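Local coordinates for anopheles Plasmodium-responsive Leucine-rich repeat protein 1B (Anopheles gambiae, PDB 4XGO) that probably acts in mosquito responses to Plasmodium through protein binding, this chain being the leucine-rich repeat domain of a longer coiled-coil protein, at residues Leu76-Asp79 and Arg80-Leu83; Leu164-Ser167 and His168-Ile171; Leu185-Gln188 and His189-Leu192; Leu231-Ser234 and Asn235-Leu238. One frame throughout, in Å; residues are numbered along the deposited sequence. Where two conformers were deposited one is given.

In the fold
All four contacts are the same kind of turn of a leucine-rich repeat, each leaving its own strand of the parallel array: 75-77, 163-165, 184-186 and 230-232. In each, an asparagine side chain reaches back to the backbone carbonyl three residues earlier in the buried interior, weakly, and shared with a second carbonyl, in contact 4; the residue before that asparagine lies toward the surface. Contacts 2 and 3 sit on adjacent strands, centres about 5 Å apart, and touch; contact 4 lies about 10 Å from contact 3 between centres, and contact 1 about 20 Å from contact 2. The chemistry on the outer side of the bend changes: arginine with acetate in contact 1, histidines in contacts 2 and 3, a serine-asparagine pair in contact 4.

Contact 1. Residues Leu76-Asp79 and Arg80-Leu83; sequences LMLD and RNDL. With ACT (acetate ion), chain F.
With CG of Asn81 beside its own backbone N (chi1 -82°), the amide swings back over the turn and its ND2 meets the carbonyl O of Leu78 at 3.1 Å. The N-H points almost straight at the oxygen, at 176°, and the acceptor lies in the plane of the Asn81 amide. From the carbonyl's side the approach is different: the donor stands well above the Leu78 carbonyl plane. The CD2 methyl of Leu78 also packs against the amide, 3.7 Å from Asn81 ND2. This is the asparagine position of the leucine-rich repeat, where the chain turns out of strand 75-77 and a buried amide ties the bend to the preceding turn: ND2 also donates to Met54 O, and OD1 accepts from Ile59 N. Leu78 O is shared in the same way, receiving Asn105 ND2 from the following repeat. On the outer side of the bend, Arg80 has positive phi and psi, and its side chain, bent at chi2, carries the guanidinium to an acetate probably left from crystallisation. One oxygen, OXT, takes both NE at 2.8 Å and NH2 at 3.1 Å, at the guanidinium edge. The acetate methyl rests 3.6 Å from CB of Asp79. The Asp79 carboxylate itself is engaged by Ser101, Ser103 and Arg55.

Contact 2. Residues Leu164-Ser167 and His168-Ile171; sequences LDAS and HNTI. With NAG (2-acetamido-2-deoxy-beta-D-glucopyranose), chain C.
Ser167 and His168, with Ala166 before them, form the bend. CB of Ser167 packs 3.7 Å from His168 CD2, and its OG lies 3.4 Å from the same carbon, at the ring edge and near the ring plane. What places that hydroxyl is Asp165: with Ser167 chi1 at 63°, OG sits between the backbone N and the carbonyl carbon and donates to Asp165 OD1 at 2.7 Å. The same oxygen accepts the backbone N of Ser167 at 2.9 Å, completing an Asx turn, so two donors from one residue grip OD1 and help hold the carboxylate. Here the leucine-rich repeat leaves strand 163-165, and the Asx turn spans the exit from the strand, Asp165 to Ser167. OD2, the other carboxylate oxygen, receives N2 of an N-acetylglucosamine at 2.8 Å, in a nearly straight bond; the sugar belongs to a glycan carried by the protein. His168 is stacked with Tyr149 in the previous repeat and His189 in the next. On the inner side Ala166 offers its carbonyl O to Asn169 ND2 at 3.1 Å, the donor standing above the carbonyl plane. Asn169 OD1 turns to Leu152 N, and ND2 also donates to Val147 O. Beside that bond the CD1 methyl of Ile171 lies 3.7 Å from Ala166 CB, and both side chains also touch Leu155.

Contact 3. Residues Leu185-Gln188 and His189-Leu192; sequences LKLQ and HNNL. With GOL (glycerol), chain H.
Asn190 ND2 donates to the carbonyl O of Leu187 at 2.9 Å, closing the turn of a leucine-rich repeat just after strand 184-186. The bond is close to straight, 166° at the hydrogen, with the oxygen near the Asn190 amide plane; the donor nevertheless stands well above the Leu187 carbonyl plane. Under this polar link lies the apolar part: Leu187 CD1 meets Leu192 CD1 at 4.1 Å, the two side chains crossing at about a right angle, and Leu187 CD2 comes near Asn190 ND2. Leu187 packs further on Trp197.

The Asn190 amide is fixed from both ends by the preceding repeat, ND2 also giving to Ala166 O and OD1 accepting from Ile171 N. The following repeat supplies the matching asparagine, Asn212, whose ND2 reaches Leu187 O and whose OD1 takes Leu192 N. The Leu187 carbonyl therefore receives two amide donors.

On the outer side of the bend, Gln188 and His189 both reach one glycerol, probably from the crystallisation liquor, which Ser210 and His168 also bind. Gln188 is folded at both of its first torsions (chi1 68°, chi2 -86°), which turns its amide toward the ligand; its NE2 makes a weak bond to O1 at 3.5 Å. The His189 ring is also stacked with that of Tyr211. Another glycerol bonds to its ND1. Its other nitrogen, NE2, is hydrogen-bonded to O2 of the first glycerol at 3.2 Å, the oxygen near the ring plane and at its edge.

Contact 4. Residues Leu231-Ser234 and Asn235-Leu238; sequences LYVS and NNRL
Asn235 ND2 donates to Ser234 OG at 3.0 Å, a fairly straight bond (158°) made by adjacent side chains on the outer side of the bend. The hydroxyl oxygen lies close to the plane of the Asn235 amide. A chi1 of 76° holds Ser234 OG between the backbone N and carbonyl carbon, on the side where the Asn235 amide arrives. The next asparagine turns inward: Asn236 ND2 is placed between two backbone carbonyls, with weak bonds to Ser234 O at 3.0 Å and Val233 O at 3.3 Å. Both are bent at the hydrogen, the former to 126°, consistent with one N-H shared between the two carbonyls while the other serves Leu209 O of the preceding repeat, where OD1 also accepts from Leu214 N.

Below the amide, Val233 CG1 is the apolar floor, 3.5 Å from Asn236 ND2 and 4.0 Å from Leu238 CD1. That methyl lies anti to the backbone N of Val233, which directs it toward the second half of the turn. Leu238 thus closes the buried side of the bend against Val233. The asparagine-centred turn is that of the leucine-rich repeat, and Asn259 of the next repeat continues it by bonding Val233 O and Leu238 N. Strand 230-232, from which the turn departs, runs parallel between strands 206-208 and 253-255; Leu231 packs on Val207 of the former and Leu254 of the latter.

Contact 1. Residues Leu76-Asp79 and Arg80-Leu83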
loop_
_atom_site.group_PDB
_atom_site.type_symbol
_atom_site.label_atom_id
_atom_site.label_comp_id
_atom_site.label_asym_id
_atom_site.label_seq_id
_atom_site.Cartn_x
_atom_site.Cartn_y
_atom_site.Cartn_z
ATOM N N LEU A 76 -6.678 17.503 -13.187
ATOM C CA LEU A 76 -6.257 17.636 -11.804
ATOM C C LEU A 76 -6.096 16.237 -11.220
ATOM O O LEU A 76 -7.044 15.483 -11.209
ATOM C CB LEU A 76 -7.287 18.423 -10.992
ATOM C CG LEU A 76 -7.005 18.575 -9.503
ATOM C CD1 LEU A 76 -5.778 19.429 -9.263
ATOM C CD2 LEU A 76 -8.202 19.170 -8.785
ATOM N N MET A 77 -4.899 15.949 -10.713
ATOM C CA MET A 77 -4.618 14.646 -10.119
ATOM C C MET A 77 -4.139 14.833 -8.698
ATOM O O MET A 77 -3.096 15.477 -8.434
ATOM C CB MET A 77 -3.603 13.891 -10.964
ATOM C CG MET A 77 -4.050 13.787 -12.405
ATOM S SD MET A 77 -3.105 12.582 -13.324
ATOM C CE MET A 77 -4.031 11.093 -12.961
ATOM N N LEU A 78 -4.946 14.310 -7.771
ATOM C CA LEU A 78 -4.695 14.436 -6.345
ATOM C C LEU A 78 -4.741 13.087 -5.669
ATOM O O LEU A 78 -4.991 13.006 -4.463
ATOM C CB LEU A 78 -5.736 15.378 -5.714
ATOM C CG LEU A 78 -5.282 16.826 -5.775
ATOM C CD1 LEU A 78 -6.485 17.740 -5.641
ATOM C CD2 LEU A 78 -4.286 17.057 -4.654
ATOM N N ASP A 79 -4.402 12.045 -6.425
ATOM C CA ASP A 79 -4.378 10.685 -5.876
ATOM C C ASP A 79 -3.348 10.594 -4.771
ATOM O O ASP A 79 -2.317 11.270 -4.822
ATOM C CB ASP A 79 -4.066 9.642 -6.937
ATOM C CG ASP A 79 -4.748 9.925 -8.239
ATOM O OD1 ASP A 79 -5.910 9.507 -8.453
ATOM O OD2 ASP A 79 -4.098 10.610 -9.052
ATOM N N ARG A 80 -3.624 9.758 -3.774
ATOM C CA ARG A 80 -2.673 9.467 -2.706
ATOM C C ARG A 80 -2.364 10.695 -1.877
ATOM O O ARG A 80 -1.221 11.166 -1.832
ATOM C CB ARG A 80 -1.375 8.853 -3.257
ATOM C CG ARG A 80 -1.585 7.508 -3.893
ATOM C CD ARG A 80 -1.596 6.436 -2.837
ATOM N NE ARG A 80 -1.776 5.135 -3.467
ATOM C CZ ARG A 80 -1.855 3.990 -2.813
ATOM N NH1 ARG A 80 -1.796 3.958 -1.483
ATOM N NH2 ARG A 80 -2.027 2.867 -3.503
ATOM N N ASN A 81 -3.414 11.218 -1.255
ATOM C CA ASN A 81 -3.286 12.294 -0.269
ATOM C C ASN A 81 -4.199 11.944 0.919
ATOM O O ASN A 81 -4.614 10.789 1.066
ATOM C CB ASN A 81 -3.630 13.629 -0.915
ATOM C CG ASN A 81 -2.475 14.211 -1.687
ATOM O OD1 ASN A 81 -1.509 14.708 -1.090
ATOM N ND2 ASN A 81 -2.568 14.182 -3.007
ATOM N N ASP A 82 -4.459 12.913 1.781
ATOM C CA ASP A 82 -5.181 12.655 3.014
ATOM C C ASP A 82 -6.477 13.449 3.099
ATOM O O ASP A 82 -6.928 13.784 4.183
ATOM C CB ASP A 82 -4.279 12.993 4.203
ATOM C CG ASP A 82 -3.042 12.128 4.248
ATOM O OD1 ASP A 82 -3.133 10.940 3.910
ATOM O OD2 ASP A 82 -1.974 12.622 4.630
ATOM N N LEU A 83 -7.110 13.714 1.970
ATOM C CA LEU A 83 -8.341 14.493 1.973
ATOM C C LEU A 83 -9.495 13.648 2.514
ATOM O O LEU A 83 -9.615 12.465 2.182
ATOM C CB LEU A 83 -8.685 14.976 0.574
ATOM C CG LEU A 83 -7.631 15.882 -0.070
ATOM C CD1 LEU A 83 -7.918 15.946 -1.546
ATOM C CD2 LEU A 83 -7.661 17.261 0.569
HETATM C C ACT F . -2.195 5.211 -7.039
HETATM O O ACT F . -1.670 5.295 -8.168
HETATM O OXT ACT F . -1.789 4.435 -6.141
HETATM C CH3 ACT F . -3.352 6.100 -6.762
#

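Contact 2. Residues Leu164-Ser167 and His168-Ile171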
loop_
_atom_site.group_PDB
_atom_site.type_symbol
_atom_site.label_atom_id
_atom_site.label_comp_id
_atom_site.label_asym_id
_atom_site.label_seq_id
_atom_site.Cartn_x
_atom_site.Cartn_y
_atom_site.Cartn_z
ATOM N N LEU A 164 -17.744 1.886 -16.478
ATOM C CA LEU A 164 -17.945 2.190 -15.084
ATOM C C LEU A 164 -17.492 1.041 -14.204
ATOM O O LEU A 164 -17.948 -0.082 -14.378
ATOM C CB LEU A 164 -19.409 2.520 -14.817
ATOM C CG LEU A 164 -19.842 2.745 -13.372
ATOM C CD1 LEU A 164 -19.026 3.795 -12.665
ATOM C CD2 LEU A 164 -21.297 3.172 -13.360
ATOM N N ASP A 165 -16.573 1.333 -13.284
ATOM C CA ASP A 165 -16.104 0.355 -12.321
ATOM C C ASP A 165 -16.582 0.797 -10.936
ATOM O O ASP A 165 -16.167 1.834 -10.427
ATOM C CB ASP A 165 -14.583 0.182 -12.389
ATOM C CG ASP A 165 -14.059 -0.955 -11.490
ATOM O OD1 ASP A 165 -14.778 -1.419 -10.571
ATOM O OD2 ASP A 165 -12.884 -1.380 -11.702
ATOM N N ALA A 166 -17.502 0.012 -10.372
ATOM C CA ALA A 166 -17.979 0.215 -8.989
ATOM C C ALA A 166 -17.800 -1.040 -8.123
ATOM O O ALA A 166 -18.518 -1.256 -7.136
ATOM C CB ALA A 166 -19.408 0.725 -8.963
ATOM N N SER A 167 -16.764 -1.807 -8.441
ATOM C CA SER A 167 -16.459 -3.059 -7.755
ATOM C C SER A 167 -16.003 -2.750 -6.342
ATOM O O SER A 167 -15.592 -1.616 -6.045
ATOM C CB SER A 167 -15.384 -3.865 -8.508
ATOM O OG SER A 167 -14.126 -3.202 -8.592
ATOM N N HIS A 168 -16.142 -3.731 -5.461
ATOM C CA HIS A 168 -15.682 -3.594 -4.090
ATOM C C HIS A 168 -16.370 -2.412 -3.375
ATOM O O HIS A 168 -15.729 -1.518 -2.825
ATOM C CB HIS A 168 -14.167 -3.491 -4.035
ATOM C CG HIS A 168 -13.465 -4.680 -4.611
ATOM N ND1 HIS A 168 -13.126 -5.770 -3.848
ATOM C CD2 HIS A 168 -13.027 -4.947 -5.861
ATOM C CE1 HIS A 168 -12.510 -6.663 -4.598
ATOM N NE2 HIS A 168 -12.424 -6.181 -5.823
ATOM N N ASN A 169 -17.691 -2.434 -3.399
ATOM C CA ASN A 169 -18.510 -1.520 -2.587
ATOM C C ASN A 169 -19.501 -2.393 -1.807
ATOM O O ASN A 169 -19.232 -3.584 -1.630
ATOM C CB ASN A 169 -19.192 -0.495 -3.488
ATOM C CG ASN A 169 -18.305 0.705 -3.773
ATOM O OD1 ASN A 169 -18.195 1.626 -2.953
ATOM N ND2 ASN A 169 -17.642 0.683 -4.925
ATOM N N THR A 170 -20.604 -1.825 -1.337
ATOM C CA THR A 170 -21.696 -2.608 -0.723
ATOM C C THR A 170 -23.007 -2.326 -1.448
ATOM O O THR A 170 -24.082 -2.157 -0.823
ATOM C CB THR A 170 -21.846 -2.321 0.792
ATOM O OG1 THR A 170 -22.118 -0.933 1.029
ATOM C CG2 THR A 170 -20.584 -2.697 1.524
ATOM N N ILE A 171 -22.930 -2.260 -2.770
ATOM C CA ILE A 171 -24.053 -1.801 -3.575
ATOM C C ILE A 171 -25.176 -2.845 -3.592
ATOM O O ILE A 171 -24.925 -4.009 -3.897
ATOM C CB ILE A 171 -23.584 -1.478 -5.003
ATOM C CG1 ILE A 171 -22.667 -0.249 -4.976
ATOM C CG2 ILE A 171 -24.733 -1.221 -5.949
ATOM C CD1 ILE A 171 -21.802 -0.107 -6.214
HETATM C C1 NAG C . -10.425 1.123 -10.974
HETATM C C2 NAG C . -9.723 0.351 -12.090
HETATM C C3 NAG C . -8.997 -0.867 -11.509
HETATM C C4 NAG C . -8.047 -0.455 -10.396
HETATM C C5 NAG C . -8.781 0.462 -9.412
HETATM C C6 NAG C . -7.784 1.031 -8.399
HETATM C C7 NAG C . -10.528 -0.197 -14.322
HETATM C C8 NAG C . -11.592 -0.816 -15.170
HETATM N N2 NAG C . -10.694 -0.177 -13.007
HETATM O O3 NAG C . -8.321 -1.591 -12.524
HETATM O O4 NAG C . -7.664 -1.606 -9.632
HETATM O O5 NAG C . -9.430 1.539 -10.069
HETATM O O6 NAG C . -8.070 0.349 -7.193
HETATM O O7 NAG C . -9.537 0.280 -14.857
#

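Contact 3. Residues Leu185-Gln188 and His189-Leu192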
loop_
_atom_site.group_PDB
_atom_site.type_symbol
_atom_site.label_atom_id
_atom_site.label_comp_id
_atom_site.label_asym_id
_atom_site.label_seq_id
_atom_site.Cartn_x
_atom_site.Cartn_y
_atom_site.Cartn_z
ATOM N N LEU A 185 -19.267 -2.747 -17.494
ATOM C CA LEU A 185 -19.763 -2.511 -16.140
ATOM C C LEU A 185 -19.164 -3.541 -15.171
ATOM O O LEU A 185 -19.429 -4.765 -15.278
ATOM C CB LEU A 185 -21.282 -2.602 -16.100
ATOM C CG LEU A 185 -21.988 -2.337 -14.773
ATOM C CD1 LEU A 185 -21.633 -0.969 -14.232
ATOM C CD2 LEU A 185 -23.494 -2.488 -14.970
ATOM N N LYS A 186 -18.383 -3.044 -14.217
ATOM C CA LYS A 186 -17.751 -3.896 -13.229
ATOM C C LYS A 186 -18.406 -3.627 -11.891
ATOM O O LYS A 186 -18.285 -2.524 -11.337
ATOM C CB LYS A 186 -16.262 -3.593 -13.136
ATOM C CG LYS A 186 -15.534 -3.552 -14.440
ATOM C CD LYS A 186 -15.627 -4.832 -15.199
ATOM C CE LYS A 186 -14.808 -5.945 -14.560
ATOM N NZ LYS A 186 -13.332 -5.684 -14.571
ATOM N N LEU A 187 -19.140 -4.631 -11.407
ATOM C CA LEU A 187 -19.866 -4.589 -10.135
ATOM C C LEU A 187 -19.501 -5.743 -9.201
ATOM O O LEU A 187 -20.221 -6.028 -8.241
ATOM C CB LEU A 187 -21.384 -4.562 -10.387
ATOM C CG LEU A 187 -21.928 -3.227 -10.890
ATOM C CD1 LEU A 187 -23.347 -3.311 -11.400
ATOM C CD2 LEU A 187 -21.794 -2.204 -9.805
ATOM N N GLN A 188 -18.372 -6.402 -9.459
ATOM C CA GLN A 188 -17.985 -7.552 -8.640
ATOM C C GLN A 188 -17.690 -7.107 -7.207
ATOM O O GLN A 188 -17.258 -5.959 -6.988
ATOM C CB GLN A 188 -16.802 -8.306 -9.255
ATOM C CG GLN A 188 -15.462 -7.598 -9.287
ATOM C CD GLN A 188 -15.245 -6.701 -10.498
ATOM O OE1 GLN A 188 -16.184 -6.332 -11.205
ATOM N NE2 GLN A 188 -13.972 -6.374 -10.764
ATOM N N HIS A 189 -17.990 -7.979 -6.245
ATOM C CA HIS A 189 -17.766 -7.714 -4.827
ATOM C C HIS A 189 -18.686 -6.586 -4.375
ATOM O O HIS A 189 -18.236 -5.492 -4.006
ATOM C CB HIS A 189 -16.287 -7.411 -4.506
ATOM C CG HIS A 189 -15.362 -8.581 -4.694
ATOM N ND1 HIS A 189 -15.149 -9.543 -3.724
ATOM C CD2 HIS A 189 -14.599 -8.942 -5.751
ATOM C CE1 HIS A 189 -14.288 -10.439 -4.182
ATOM N NE2 HIS A 189 -13.952 -10.103 -5.411
ATOM N N ASN A 190 -19.989 -6.864 -4.445
ATOM C CA ASN A 190 -21.012 -5.966 -3.968
ATOM C C ASN A 190 -22.100 -6.763 -3.261
ATOM O O ASN A 190 -21.861 -7.918 -2.886
ATOM C CB ASN A 190 -21.543 -5.096 -5.109
ATOM C CG ASN A 190 -20.706 -3.842 -5.290
ATOM O OD1 ASN A 190 -20.604 -3.028 -4.367
ATOM N ND2 ASN A 190 -20.044 -3.717 -6.436
ATOM N N ASN A 191 -23.266 -6.150 -3.086
ATOM C CA ASN A 191 -24.375 -6.795 -2.366
ATOM C C ASN A 191 -25.666 -6.877 -3.182
ATOM O O ASN A 191 -26.787 -6.744 -2.650
ATOM C CB ASN A 191 -24.560 -6.048 -1.062
ATOM C CG ASN A 191 -23.459 -6.365 -0.065
ATOM O OD1 ASN A 191 -23.527 -7.360 0.673
ATOM N ND2 ASN A 191 -22.438 -5.564 -0.051
ATOM N N LEU A 192 -25.516 -7.122 -4.477
ATOM C CA LEU A 192 -26.647 -7.191 -5.383
ATOM C C LEU A 192 -27.437 -8.473 -5.148
ATOM O O LEU A 192 -26.843 -9.535 -4.968
ATOM C CB LEU A 192 -26.212 -7.105 -6.843
ATOM C CG LEU A 192 -25.664 -5.727 -7.247
ATOM C CD1 LEU A 192 -24.928 -5.868 -8.568
ATOM C CD2 LEU A 192 -26.788 -4.705 -7.310
HETATM C C1 GOL H . -11.454 -9.052 -9.040
HETATM O O1 GOL H . -11.728 -7.741 -8.499
HETATM C C2 GOL H . -12.559 -10.068 -8.699
HETATM O O2 GOL H . -12.088 -11.074 -7.792
HETATM C C3 GOL H . -13.084 -10.756 -9.957
HETATM O O3 GOL H . -14.289 -11.487 -9.663
#

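Contact 4. Residues Leu231-Ser234 and Asn235-Leu238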
loop_
_atom_site.group_PDB
_atom_site.type_symbol
_atom_site.label_atom_id
_atom_site.label_comp_id
_atom_site.label_asym_id
_atom_site.label_seq_id
_atom_site.Cartn_x
_atom_site.Cartn_y
_atom_site.Cartn_z
ATOM N N LEU A 231 -20.353 -12.352 -19.617
ATOM C CA LEU A 231 -21.184 -12.282 -18.423
ATOM C C LEU A 231 -20.544 -13.125 -17.326
ATOM O O LEU A 231 -20.394 -14.360 -17.452
ATOM C CB LEU A 231 -22.613 -12.765 -18.724
ATOM C CG LEU A 231 -23.538 -12.911 -17.514
ATOM C CD1 LEU A 231 -23.798 -11.572 -16.850
ATOM C CD2 LEU A 231 -24.844 -13.559 -17.919
ATOM N N TYR A 232 -20.114 -12.450 -16.259
ATOM C CA TYR A 232 -19.478 -13.104 -15.144
ATOM C C TYR A 232 -20.384 -13.054 -13.924
ATOM O O TYR A 232 -20.752 -11.971 -13.445
ATOM C CB TYR A 232 -18.151 -12.439 -14.800
ATOM C CG TYR A 232 -17.183 -12.377 -15.949
ATOM C CD1 TYR A 232 -17.180 -11.299 -16.814
ATOM C CD2 TYR A 232 -16.273 -13.398 -16.164
ATOM C CE1 TYR A 232 -16.285 -11.236 -17.880
ATOM C CE2 TYR A 232 -15.369 -13.343 -17.224
ATOM C CZ TYR A 232 -15.386 -12.254 -18.075
ATOM O OH TYR A 232 -14.493 -12.169 -19.137
ATOM N N VAL A 233 -20.737 -14.224 -13.410
ATOM C CA VAL A 233 -21.590 -14.292 -12.233
ATOM C C VAL A 233 -21.079 -15.372 -11.283
ATOM O O VAL A 233 -21.853 -16.059 -10.620
ATOM C CB VAL A 233 -23.088 -14.522 -12.566
ATOM C CG1 VAL A 233 -23.940 -14.091 -11.396
ATOM C CG2 VAL A 233 -23.538 -13.720 -13.771
ATOM N N SER A 234 -19.763 -15.480 -11.163
ATOM C CA SER A 234 -19.179 -16.472 -10.270
ATOM C C SER A 234 -19.359 -16.045 -8.817
ATOM O O SER A 234 -19.571 -14.850 -8.516
ATOM C CB SER A 234 -17.698 -16.694 -10.573
ATOM O OG SER A 234 -16.909 -15.627 -10.073
ATOM N N ASN A 235 -19.257 -17.009 -7.906
ATOM C CA ASN A 235 -19.247 -16.676 -6.477
ATOM C C ASN A 235 -20.457 -15.878 -6.054
ATOM O O ASN A 235 -20.357 -14.894 -5.306
ATOM C CB ASN A 235 -17.951 -15.931 -6.127
ATOM C CG ASN A 235 -16.740 -16.815 -6.277
ATOM O OD1 ASN A 235 -16.344 -17.512 -5.326
ATOM N ND2 ASN A 235 -16.136 -16.795 -7.455
ATOM N N ASN A 236 -21.619 -16.300 -6.540
ATOM C CA ASN A 236 -22.880 -15.822 -6.011
ATOM C C ASN A 236 -23.520 -16.978 -5.217
ATOM O O ASN A 236 -22.792 -17.828 -4.690
ATOM C CB ASN A 236 -23.743 -15.266 -7.138
ATOM C CG ASN A 236 -23.368 -13.835 -7.508
ATOM O OD1 ASN A 236 -23.996 -12.901 -7.051
ATOM N ND2 ASN A 236 -22.360 -13.665 -8.333
ATOM N N ARG A 237 -24.841 -17.024 -5.150
ATOM C CA ARG A 237 -25.562 -18.081 -4.438
ATOM C C ARG A 237 -26.607 -18.732 -5.350
ATOM O O ARG A 237 -27.706 -19.111 -4.876
ATOM C CB ARG A 237 -26.288 -17.474 -3.234
ATOM C CG ARG A 237 -25.419 -16.688 -2.281
ATOM C CD ARG A 237 -26.254 -16.019 -1.196
ATOM N NE ARG A 237 -25.408 -15.344 -0.211
ATOM C CZ ARG A 237 -25.858 -14.893 0.965
ATOM N N LEU A 238 -26.297 -18.852 -6.633
ATOM C CA LEU A 238 -27.264 -19.327 -7.631
ATOM C C LEU A 238 -27.538 -20.816 -7.411
ATOM O O LEU A 238 -26.605 -21.585 -7.213
ATOM C CB LEU A 238 -26.739 -19.125 -9.047
ATOM C CG LEU A 238 -26.420 -17.677 -9.476
ATOM C CD1 LEU A 238 -25.779 -17.647 -10.859
ATOM C CD2 LEU A 238 -27.675 -16.855 -9.457
#